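Local atomic coordinates of agglutinin alpha chain (Artocarpus integer, PDB entry 4R6R), a protein that binds D-galactose and the T-antigen disaccharide Gal-beta1,3-GalNAc, recognises human IgA1 and stimulates T and B cells. Residues Asp6-Asn16 and Phe28-Tyr39. Sequence-based numbering, arbitrary orientation.
Sequences DGAFTGIREIN and FQVVYDLNGSPY. With EDO (1,2-ethanediol), chain K.
The antiparallel hairpin of strands 11-19 and 25-34, in one four-stranded sheet of jacalin's beta-prism fold, carries a classic beta bulge at the corner where the chain turns at R13. R13 and E14 both face V31, whose O accepts from R13 N (2.8 Å) and E14 N (3.0 Å), and the register slips by one. The R13 chain, extended from CG to NE, brings NE and NH1 side-on to a single oxygen, D33 OD1, in a salt bridge, with NE 2.8 Å away on the anti lone pair; P38 CG lies over one guanidinium face. The other oxygen, D33 OD2, accepts from G36 N, an Asx motif that ties D33 to the type I' turn L34-S37 following it, while T10 OG1 receives N35 N almost straight (2.7 Å, 177°). Residues 6-10, before the strand, bring F9 against Y32 in an offset stack, planes 18° apart, and F9 CE1 sits over the Y39 ring. V30 CG1 covers the other Y32 face, gripping the ring between valine and phenylalanine. The Y32 OH donates to the anti lone pair of D6 OD2 at 2.7 Å, and a water links that same oxygen to V30 N.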
loop_
_atom_site.group_PDB
_atom_site.type_symbol
_atom_site.label_atom_id
_atom_site.label_comp_id
_atom_site.label_asym_id
_atom_site.label_seq_id
_atom_site.Cartn_x
_atom_site.Cartn_y
_atom_site.Cartn_z
ATOM N N ASP A 6 7.260 -5.395 -17.473
ATOM C CA ASP A 6 7.092 -6.701 -16.860
ATOM C C ASP A 6 5.893 -6.776 -15.937
ATOM O O ASP A 6 5.306 -7.867 -15.866
ATOM C CB ASP A 6 8.312 -7.152 -16.073
ATOM C CG ASP A 6 9.489 -7.487 -16.948
ATOM O OD1 ASP A 6 9.343 -7.797 -18.197
ATOM O OD2 ASP A 6 10.597 -7.492 -16.450
ATOM N N GLY A 7 5.502 -5.642 -15.387
ATOM C CA GLY A 7 4.434 -5.543 -14.368
ATOM C C GLY A 7 5.037 -5.635 -13.001
ATOM O O GLY A 7 6.241 -5.562 -12.816
ATOM N N ALA A 8 4.147 -5.775 -12.015
ATOM C CA ALA A 8 4.560 -5.907 -10.619
ATOM C C ALA A 8 4.466 -7.336 -10.036
ATOM O O ALA A 8 3.524 -8.067 -10.376
ATOM C CB ALA A 8 3.695 -4.949 -9.784
ATOM N N PHE A 9 5.378 -7.672 -9.113
ATOM C CA PHE A 9 5.509 -9.044 -8.608
ATOM C C PHE A 9 5.693 -8.951 -7.113
ATOM O O PHE A 9 5.389 -7.901 -6.487
ATOM C CB PHE A 9 6.663 -9.783 -9.353
ATOM C CG PHE A 9 6.364 -9.914 -10.781
ATOM C CD1 PHE A 9 5.603 -10.989 -11.246
ATOM C CD2 PHE A 9 6.780 -8.934 -11.658
ATOM C CE1 PHE A 9 5.273 -11.051 -12.574
ATOM C CE2 PHE A 9 6.436 -8.983 -12.981
ATOM C CZ PHE A 9 5.671 -10.048 -13.457
ATOM N N THR A 10 6.175 -10.037 -6.469
ATOM C CA THR A 10 6.357 -10.187 -4.977
ATOM C C THR A 10 7.782 -9.826 -4.613
ATOM O O THR A 10 8.074 -9.628 -3.442
ATOM C CB THR A 10 6.092 -11.691 -4.546
ATOM O OG1 THR A 10 4.848 -12.076 -5.095
ATOM C CG2 THR A 10 6.117 -11.871 -2.979
ATOM N N GLY A 11 8.751 -9.796 -5.560
ATOM C CA GLY A 11 10.133 -9.566 -5.213
ATOM C C GLY A 11 11.004 -9.959 -6.387
ATOM O O GLY A 11 10.438 -10.163 -7.493
ATOM N N ILE A 12 12.304 -9.964 -6.166
ATOM C CA ILE A 12 13.293 -10.204 -7.244
ATOM C C ILE A 12 14.209 -11.333 -6.837
ATOM O O ILE A 12 14.792 -11.369 -5.743
ATOM C CB ILE A 12 14.121 -8.945 -7.590
ATOM C CG1 ILE A 12 13.153 -7.900 -8.182
ATOM C CG2 ILE A 12 15.220 -9.273 -8.589
ATOM C CD1 ILE A 12 13.795 -6.521 -8.272
ATOM N N ARG A 13 14.303 -12.350 -7.699
ATOM C CA ARG A 13 15.230 -13.460 -7.473
ATOM C C ARG A 13 16.541 -13.333 -8.240
ATOM O O ARG A 13 17.574 -13.712 -7.714
ATOM C CB ARG A 13 14.569 -14.818 -7.823
ATOM C CG ARG A 13 13.520 -15.166 -6.755
ATOM C CD ARG A 13 12.638 -16.335 -7.296
ATOM N NE ARG A 13 11.710 -16.844 -6.239
ATOM C CZ ARG A 13 12.042 -17.746 -5.315
ATOM N NH1 ARG A 13 11.112 -18.126 -4.435
ATOM N NH2 ARG A 13 13.261 -18.314 -5.336
ATOM N N GLU A 14 16.522 -12.869 -9.472
ATOM C CA GLU A 14 17.735 -12.809 -10.283
ATOM C C GLU A 14 17.542 -11.784 -11.371
ATOM O O GLU A 14 16.418 -11.562 -11.911
ATOM C CB GLU A 14 17.924 -14.199 -10.913
ATOM C CG GLU A 14 19.165 -14.345 -11.770
ATOM C CD GLU A 14 19.275 -15.797 -12.240
ATOM O OE1 GLU A 14 19.743 -16.642 -11.427
ATOM O OE2 GLU A 14 18.922 -16.119 -13.388
ATOM N N ILE A 15 18.651 -11.108 -11.700
ATOM C CA ILE A 15 18.622 -10.171 -12.856
ATOM C C ILE A 15 19.703 -10.667 -13.822
ATOM O O ILE A 15 20.854 -10.952 -13.402
ATOM C CB ILE A 15 18.968 -8.773 -12.390
ATOM C CG1 ILE A 15 17.804 -8.229 -11.527
ATOM C CG2 ILE A 15 19.038 -7.864 -13.574
ATOM C CD1 ILE A 15 18.049 -6.871 -10.875
ATOM N N ASN A 16 19.307 -10.824 -15.064
ATOM C CA ASN A 16 20.241 -11.198 -16.130
ATOM C C ASN A 16 20.320 -10.042 -17.140
ATOM O O ASN A 16 19.352 -9.739 -17.816
ATOM C CB ASN A 16 19.743 -12.446 -16.819
ATOM C CG ASN A 16 19.801 -13.645 -15.928
ATOM O OD1 ASN A 16 20.859 -14.199 -15.677
ATOM N ND2 ASN A 16 18.659 -14.049 -15.465
ATOM N N PHE A 28 18.125 -7.031 -21.026
ATOM C CA PHE A 28 17.706 -6.976 -19.595
ATOM C C PHE A 28 16.608 -7.984 -19.420
ATOM O O PHE A 28 15.628 -7.998 -20.163
ATOM C CB PHE A 28 17.221 -5.546 -19.300
ATOM C CG PHE A 28 16.939 -5.330 -17.822
ATOM C CD1 PHE A 28 18.009 -5.043 -16.956
ATOM C CD2 PHE A 28 15.627 -5.384 -17.358
ATOM C CE1 PHE A 28 17.792 -4.850 -15.564
ATOM C CE2 PHE A 28 15.405 -5.120 -15.978
ATOM C CZ PHE A 28 16.464 -4.881 -15.123
ATOM N N GLN A 29 16.744 -8.794 -18.375
ATOM C CA GLN A 29 15.742 -9.818 -18.021
ATOM C C GLN A 29 15.749 -10.045 -16.520
ATOM O O GLN A 29 16.775 -9.938 -15.839
ATOM C CB GLN A 29 16.110 -11.108 -18.758
ATOM C CG GLN A 29 15.117 -12.280 -18.618
ATOM C CD GLN A 29 15.289 -13.097 -17.338
ATOM O OE1 GLN A 29 16.328 -13.098 -16.692
ATOM N NE2 GLN A 29 14.226 -13.852 -16.987
ATOM N N VAL A 30 14.567 -10.335 -15.959
ATOM C CA VAL A 30 14.470 -10.532 -14.529
ATOM C C VAL A 30 13.660 -11.765 -14.195
ATOM O O VAL A 30 12.599 -12.012 -14.802
ATOM C CB VAL A 30 13.788 -9.309 -13.881
ATOM C CG1 VAL A 30 13.695 -9.401 -12.348
ATOM C CG2 VAL A 30 14.518 -7.985 -14.251
ATOM N N VAL A 31 14.213 -12.544 -13.263
ATOM C CA VAL A 31 13.402 -13.594 -12.613
ATOM C C VAL A 31 12.829 -13.003 -11.318
ATOM O O VAL A 31 13.635 -12.691 -10.393
ATOM C CB VAL A 31 14.212 -14.864 -12.292
ATOM C CG1 VAL A 31 13.269 -15.919 -11.646
ATOM C CG2 VAL A 31 14.862 -15.401 -13.585
ATOM N N TYR A 32 11.529 -12.762 -11.301
ATOM C CA TYR A 32 10.899 -12.230 -10.096
ATOM C C TYR A 32 10.541 -13.373 -9.193
ATOM O O TYR A 32 10.546 -14.563 -9.589
ATOM C CB TYR A 32 9.617 -11.467 -10.532
ATOM C CG TYR A 32 9.884 -10.305 -11.449
ATOM C CD1 TYR A 32 10.302 -9.070 -10.894
ATOM C CD2 TYR A 32 9.833 -10.431 -12.860
ATOM C CE1 TYR A 32 10.537 -7.972 -11.745
ATOM C CE2 TYR A 32 10.076 -9.325 -13.698
ATOM C CZ TYR A 32 10.420 -8.097 -13.115
ATOM O OH TYR A 32 10.747 -6.966 -13.811
ATOM N N ASP A 33 10.105 -13.005 -7.990
ATOM C CA ASP A 33 9.290 -13.947 -7.208
ATOM C C ASP A 33 7.811 -13.564 -7.392
ATOM O O ASP A 33 7.479 -12.379 -7.402
ATOM C CB ASP A 33 9.592 -13.837 -5.731
ATOM C CG ASP A 33 8.841 -14.913 -4.932
ATOM O OD1 ASP A 33 9.215 -16.076 -5.166
ATOM O OD2 ASP A 33 7.884 -14.518 -4.200
ATOM N N LEU A 34 6.964 -14.557 -7.515
ATOM C CA LEU A 34 5.541 -14.425 -7.526
ATOM C C LEU A 34 4.951 -15.396 -6.492
ATOM O O LEU A 34 4.833 -16.596 -6.751
ATOM C CB LEU A 34 4.973 -14.667 -8.942
ATOM C CG LEU A 34 3.424 -14.483 -8.976
ATOM C CD1 LEU A 34 2.932 -13.060 -8.621
ATOM C CD2 LEU A 34 2.928 -14.970 -10.338
ATOM N N ASN A 35 4.589 -14.799 -5.374
ATOM C CA ASN A 35 4.003 -15.570 -4.246
ATOM C C ASN A 35 4.766 -16.855 -4.002
ATOM O O ASN A 35 4.162 -17.925 -3.860
ATOM C CB ASN A 35 2.542 -15.839 -4.557
ATOM C CG ASN A 35 1.793 -14.582 -4.830
ATOM O OD1 ASN A 35 1.088 -14.462 -5.897
ATOM N ND2 ASN A 35 1.945 -13.609 -3.951
ATOM N N GLY A 36 6.089 -16.740 -3.993
ATOM C CA GLY A 36 6.966 -17.859 -3.603
ATOM C C GLY A 36 7.469 -18.720 -4.739
ATOM O O GLY A 36 8.317 -19.606 -4.475
ATOM N N SER A 37 7.000 -18.497 -5.974
ATOM C CA SER A 37 7.451 -19.211 -7.178
ATOM C C SER A 37 8.253 -18.280 -8.041
ATOM O O SER A 37 7.881 -17.123 -8.172
ATOM C CB SER A 37 6.256 -19.616 -8.074
ATOM O OG SER A 37 5.548 -20.655 -7.410
ATOM N N PRO A 38 9.338 -18.729 -8.652
ATOM C CA PRO A 38 10.074 -17.908 -9.641
ATOM C C PRO A 38 9.188 -17.594 -10.824
ATOM O O PRO A 38 8.467 -18.483 -11.323
ATOM C CB PRO A 38 11.280 -18.786 -10.024
ATOM C CG PRO A 38 11.418 -19.779 -8.885
ATOM C CD PRO A 38 10.016 -20.037 -8.446
ATOM N N TYR A 39 9.164 -16.347 -11.243
ATOM C CA TYR A 39 8.461 -15.924 -12.441
ATOM C C TYR A 39 9.506 -15.487 -13.407
ATOM O O TYR A 39 10.243 -14.513 -13.153
ATOM C CB TYR A 39 7.455 -14.774 -12.130
ATOM C CG TYR A 39 6.691 -14.226 -13.324
ATOM C CD1 TYR A 39 7.316 -13.355 -14.240
ATOM C CD2 TYR A 39 5.344 -14.583 -13.520
ATOM C CE1 TYR A 39 6.616 -12.857 -15.325
ATOM C CE2 TYR A 39 4.647 -14.086 -14.618
ATOM C CZ TYR A 39 5.299 -13.249 -15.491
ATOM O OH TYR A 39 4.636 -12.716 -16.544
HETATM C C1 EDO K . 2.412 -18.296 -8.057
HETATM O O1 EDO K . 3.017 -19.172 -7.082
HETATM C C2 EDO K . 1.201 -17.602 -7.433
HETATM O O2 EDO K . 0.434 -18.521 -6.585
HETATM O O HOH W 1 12.232 -9.614 -17.548
HETATM O O HOH W 2 5.682 -10.168 -17.637
#